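Periplasmic binding protein/LacI transcriptional regulator (Mycobacterium smegmatis, PDB 6HYH) probably binds furanose sugars such as L-arabinofuranose for an ABC transporter, and is captured here with beta-D-fucofuranose in its pocket. Local coordinates at residues A[22-27]-A[77-82]; A[241-246]-A[299-304]. All blocks are in the same frame, centred on the assembly; numbering follows the deposited sequence.

Contact 1. Residues A[22-27]-A[77-82]. With GYE (beta-D-fucofuranose), chain K.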
# COMPACT_ATOMS: atom_id res chain seq x y z
N ALA A 22 -10.15 12.56 -15.31
CA ALA A 22 -9.31 12.18 -16.45
C ALA A 22 -9.39 10.67 -16.63
O ALA A 22 -8.67 9.90 -15.96
CB ALA A 22 -7.88 12.65 -16.23
N GLN A 23 -10.27 10.24 -17.53
CA GLN A 23 -10.48 8.82 -17.78
C GLN A 23 -9.40 8.28 -18.72
O GLN A 23 -8.87 9.01 -19.57
CB GLN A 23 -11.87 8.59 -18.37
CG GLN A 23 -12.13 7.14 -18.73
CD GLN A 23 -12.58 6.31 -17.54
OE1 GLN A 23 -11.76 5.81 -16.75
NE2 GLN A 23 -13.89 6.12 -17.42
N VAL A 24 -9.11 6.97 -18.56
CA VAL A 24 -8.13 6.26 -19.41
C VAL A 24 -8.47 6.44 -20.89
O VAL A 24 -7.68 6.98 -21.68
CB VAL A 24 -8.11 4.76 -19.07
CG1 VAL A 24 -7.19 4.04 -20.02
CG2 VAL A 24 -7.73 4.50 -17.63
N GLY A 25 -9.62 5.92 -21.29
CA GLY A 25 -10.02 5.84 -22.69
C GLY A 25 -11.31 5.06 -22.74
O GLY A 25 -12.06 5.02 -21.75
N ALA A 26 -11.54 4.39 -23.86
CA ALA A 26 -12.74 3.59 -24.07
C ALA A 26 -12.37 2.22 -24.61
O ALA A 26 -12.94 1.74 -25.59
CB ALA A 26 -13.70 4.26 -25.02
N GLU A 27 -11.38 1.58 -23.97
CA GLU A 27 -10.85 0.35 -24.55
C GLU A 27 -11.84 -0.82 -24.45
O GLU A 27 -11.75 -1.76 -25.25
CB GLU A 27 -9.52 -0.02 -23.87
CG GLU A 27 -9.54 -0.23 -22.35
CD GLU A 27 -9.72 1.08 -21.55
OE1 GLU A 27 -10.06 1.01 -20.31
OE2 GLU A 27 -9.53 2.16 -22.20
N ALA A 77 -10.01 13.88 -9.96
CA ALA A 77 -10.01 12.43 -9.84
C ALA A 77 -9.65 11.82 -11.19
O ALA A 77 -10.02 12.35 -12.25
CB ALA A 77 -11.37 11.89 -9.35
N PHE A 78 -8.95 10.69 -11.15
CA PHE A 78 -8.57 10.01 -12.39
C PHE A 78 -8.43 8.52 -12.11
O PHE A 78 -8.53 8.06 -10.97
CB PHE A 78 -7.28 10.58 -12.99
CG PHE A 78 -6.04 10.29 -12.17
CD1 PHE A 78 -5.99 10.60 -10.83
CD2 PHE A 78 -4.89 9.76 -12.77
CE1 PHE A 78 -4.83 10.35 -10.08
CE2 PHE A 78 -3.73 9.52 -12.02
CZ PHE A 78 -3.71 9.81 -10.67
N SER A 79 -8.13 7.78 -13.18
CA SER A 79 -7.89 6.34 -13.10
C SER A 79 -6.61 6.05 -13.86
O SER A 79 -6.63 6.04 -15.11
CB SER A 79 -9.09 5.60 -13.68
OG SER A 79 -8.72 4.40 -14.32
N PRO A 80 -5.49 5.76 -13.16
CA PRO A 80 -4.18 5.76 -13.83
C PRO A 80 -3.95 4.60 -14.78
O PRO A 80 -3.85 3.44 -14.34
CB PRO A 80 -3.20 5.70 -12.65
CG PRO A 80 -3.96 5.06 -11.57
CD PRO A 80 -5.34 5.62 -11.70
N VAL A 81 -3.85 4.91 -16.08
CA VAL A 81 -3.58 3.93 -17.14
C VAL A 81 -2.64 2.86 -16.63
O VAL A 81 -2.89 1.66 -16.80
CB VAL A 81 -2.94 4.57 -18.39
CG1 VAL A 81 -3.15 3.72 -19.58
CG2 VAL A 81 -3.46 5.95 -18.59
N VAL A 82 -1.57 3.29 -15.98
CA VAL A 82 -0.52 2.42 -15.47
C VAL A 82 -0.09 2.95 -14.12
O VAL A 82 -0.40 4.08 -13.73
CB VAL A 82 0.71 2.38 -16.42
CG1 VAL A 82 0.28 2.26 -17.86
CG2 VAL A 82 1.53 3.67 -16.24
O3 GYE K . -11.16 -4.79 -16.16
C2 GYE K . -11.01 -3.46 -18.24
C1 GYE K . -10.69 -1.98 -18.47
O5 GYE K . -9.23 -1.02 -14.74
C6 GYE K . -10.53 -2.88 -13.78
O4 GYE K . -10.08 -1.54 -17.25
C5 GYE K . -10.37 -1.88 -14.90
C4 GYE K . -10.17 -2.56 -16.24
C3 GYE K . -11.27 -3.49 -16.73
O1 GYE K . -9.83 -1.73 -19.54
O2 GYE K . -12.16 -3.92 -18.92
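The amide oxygen of Q23, whose OE1 lies 4.1 Å from S79 CB, accepts from two donors: NH2 of R31 and, weakly, the backbone N of V24 at 3.4 Å from that OE1. The Q23 chain leaves its strand pointing away from 77-82, and the bend at chi2 (83°) swings the amide back beside S79. NE2 of the same amide donates to N34 and T35, so both of its ends are held from helix 29-45. Behind this lies the parallel pairing of strands 18-23 and 75-78, in which A22 N donates to A77 O at 3.1 Å. A22 and F78 share one face of the sheet and touch through their CB atoms at 3.9 Å; the F78 ring then leads off, with P80 CD over one face and W86 meeting it edge-to-face. Past the strand ends V24 takes over. With CG1 anti to its backbone N (chi1 175°), it extends that methyl to CG1 of V81 at 4.1 Å, the two side chains crossing obliquely, while its CG2 packs against S79 O at 3.2 Å. Further along, E27 turns into the pocket, where its OE1 accepts from O1 of the fucofuranose at 2.9 Å and forms a salt bridge with R31, holding sugar and arginine at once. Such loops at the carboxyl ends of parallel strands line the sugar site in periplasmic binding proteins. The contact also supplies second-shell support: Q23 holds R31, S79 OG bonds D104, and V81 O accepts from R105. Since R31, D104 and R105 all hydrogen-bond the sugar, these bonds probably help hold the sugar-binding groups in the orientation they have in the complex.

Contact 2. Residues A[241-246]-A[299-304]. With ZN (zinc ion), chain C.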
# COMPACT_ATOMS: atom_id res chain seq x y z
N ALA A 241 -17.65 -9.13 -16.19
CA ALA A 241 -19.10 -9.30 -16.19
C ALA A 241 -19.74 -8.10 -16.84
O ALA A 241 -20.68 -7.50 -16.31
CB ALA A 241 -19.63 -9.51 -14.77
N THR A 242 -19.20 -7.72 -18.00
CA THR A 242 -19.78 -6.69 -18.85
C THR A 242 -21.10 -7.19 -19.42
O THR A 242 -21.49 -8.35 -19.24
CB THR A 242 -18.84 -6.38 -20.00
OG1 THR A 242 -18.67 -7.58 -20.77
CG2 THR A 242 -17.47 -5.91 -19.47
N HIS A 243 -21.80 -6.32 -20.14
CA HIS A 243 -23.04 -6.78 -20.75
C HIS A 243 -22.76 -7.94 -21.67
O HIS A 243 -23.36 -9.01 -21.55
CB HIS A 243 -23.75 -5.65 -21.51
CG HIS A 243 -25.19 -5.95 -21.84
ND1 HIS A 243 -26.03 -5.01 -22.43
CD2 HIS A 243 -25.94 -7.07 -21.68
CE1 HIS A 243 -27.23 -5.55 -22.61
NE2 HIS A 243 -27.21 -6.80 -22.16
N ASP A 244 -21.80 -7.77 -22.58
CA ASP A 244 -21.63 -8.82 -23.58
C ASP A 244 -20.94 -10.02 -22.98
O ASP A 244 -21.24 -11.16 -23.37
CB ASP A 244 -20.89 -8.29 -24.81
CG ASP A 244 -21.67 -7.19 -25.51
OD1 ASP A 244 -22.84 -6.96 -25.10
OD2 ASP A 244 -21.14 -6.54 -26.46
N GLY A 245 -20.04 -9.80 -22.04
CA GLY A 245 -19.50 -10.91 -21.29
C GLY A 245 -20.64 -11.79 -20.81
O GLY A 245 -20.70 -12.98 -21.15
N MET A 246 -21.59 -11.19 -20.09
CA MET A 246 -22.65 -11.98 -19.48
C MET A 246 -23.52 -12.65 -20.53
O MET A 246 -23.94 -13.80 -20.35
CB MET A 246 -23.48 -11.10 -18.58
CG MET A 246 -22.69 -10.56 -17.43
SD MET A 246 -22.49 -11.81 -16.14
CE MET A 246 -24.11 -11.79 -15.37
N ALA A 299 -29.76 -15.54 -14.83
CA ALA A 299 -30.57 -14.89 -13.81
C ALA A 299 -30.12 -13.46 -13.53
O ALA A 299 -30.95 -12.58 -13.25
CB ALA A 299 -30.53 -15.70 -12.52
N ALA A 300 -28.80 -13.22 -13.57
CA ALA A 300 -28.28 -11.90 -13.20
C ALA A 300 -28.63 -10.86 -14.25
O ALA A 300 -28.71 -9.66 -13.94
CB ALA A 300 -26.77 -11.93 -12.99
N LEU A 301 -28.82 -11.28 -15.50
CA LEU A 301 -29.05 -10.28 -16.54
C LEU A 301 -30.24 -9.35 -16.31
O LEU A 301 -30.09 -8.14 -16.55
CB LEU A 301 -29.18 -10.95 -17.90
CG LEU A 301 -27.85 -11.22 -18.64
CD1 LEU A 301 -28.13 -11.90 -19.97
CD2 LEU A 301 -27.10 -9.89 -18.80
N PRO A 302 -31.37 -9.79 -15.80
CA PRO A 302 -32.58 -8.96 -15.86
C PRO A 302 -32.51 -7.55 -15.27
O PRO A 302 -32.79 -6.62 -16.02
CB PRO A 302 -33.60 -9.84 -15.15
CG PRO A 302 -33.23 -11.18 -15.51
CD PRO A 302 -31.76 -11.21 -15.93
N ASN A 303 -32.25 -7.30 -14.01
CA ASN A 303 -32.23 -5.84 -13.85
C ASN A 303 -30.82 -5.39 -13.51
O ASN A 303 -30.55 -4.80 -12.46
CB ASN A 303 -33.26 -5.41 -12.84
CG ASN A 303 -34.60 -5.15 -13.51
OD1 ASN A 303 -35.26 -6.11 -13.97
ND2 ASN A 303 -35.01 -3.85 -13.58
N ARG A 304 -29.92 -5.65 -14.46
CA ARG A 304 -28.50 -5.59 -14.19
C ARG A 304 -28.12 -4.23 -13.62
O ARG A 304 -27.46 -4.16 -12.59
CB ARG A 304 -27.73 -5.88 -15.47
CG ARG A 304 -26.25 -6.00 -15.29
CD ARG A 304 -25.81 -7.42 -15.08
NE ARG A 304 -24.35 -7.50 -14.95
CZ ARG A 304 -23.81 -7.82 -13.79
NH1 ARG A 304 -24.65 -8.03 -12.77
NH2 ARG A 304 -22.49 -7.91 -13.61
ZN ZN C . -25.06 -3.47 -23.51
O HOH W 1 -24.03 -4.09 -25.33
O HOH W 2 -23.78 -2.38 -22.36
O HOH W 3 -25.21 -5.40 -24.64
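Mixed apolar and polar packing joins the start of helix 243-250 to the region where helix 294-300 gives way to helix 304-313, partly buried on the lobe built on the six-stranded sheet. M246 carries the apolar half: bends at chi2 and chi3 (-78° and -76°) curl its chain so that CE reaches A300 CB at 3.6 Å and also sits over the centre of one face of the R304 guanidinium. L301 CD2 packs on M246 CB at 3.8 Å, with the H243 side chain crossing that of L301 at about a right angle. At its edge the guanidinium is used for bonding: R304 NH2 donates almost straight (171°) to a lone pair of A241 O, 3.3 Å away. This NH2 also bonds E259, itself a ligand of another zinc ion. T242 caps the helix, its OG1 accepting from G245 N at 2.9 Å. H243 ND1 binds a zinc ion at 2.1 Å; three waters are also bound to the metal, and one of them donates to D244 OD1. R304 NH2 is thus shared between a backbone carbonyl and E259, and the arginine's charge would probably help orient that zinc-binding carboxylate and partly offset its charge.

Contact 1 closes before contact 2 opens along the chain, and their centres lie 24 Å apart, with nearest atoms about 9 Å from each other and no touch. They belong to different lobes of the periplasmic binding protein fold: 22-27 and 77-82 follow strands of the seven-stranded sheet, whereas 241-246 and 299-304 come after strands 235-238 and 291-292 of the six-stranded one. The sugar lies between the lobes, bonded by E27 within contact 1 and by D240 immediately before contact 2. The last native crossing between the sheets, from strand 284-287 to 291-292, precedes 299-304; strand 316-318, beyond it, belongs to the C-terminal histidine tag.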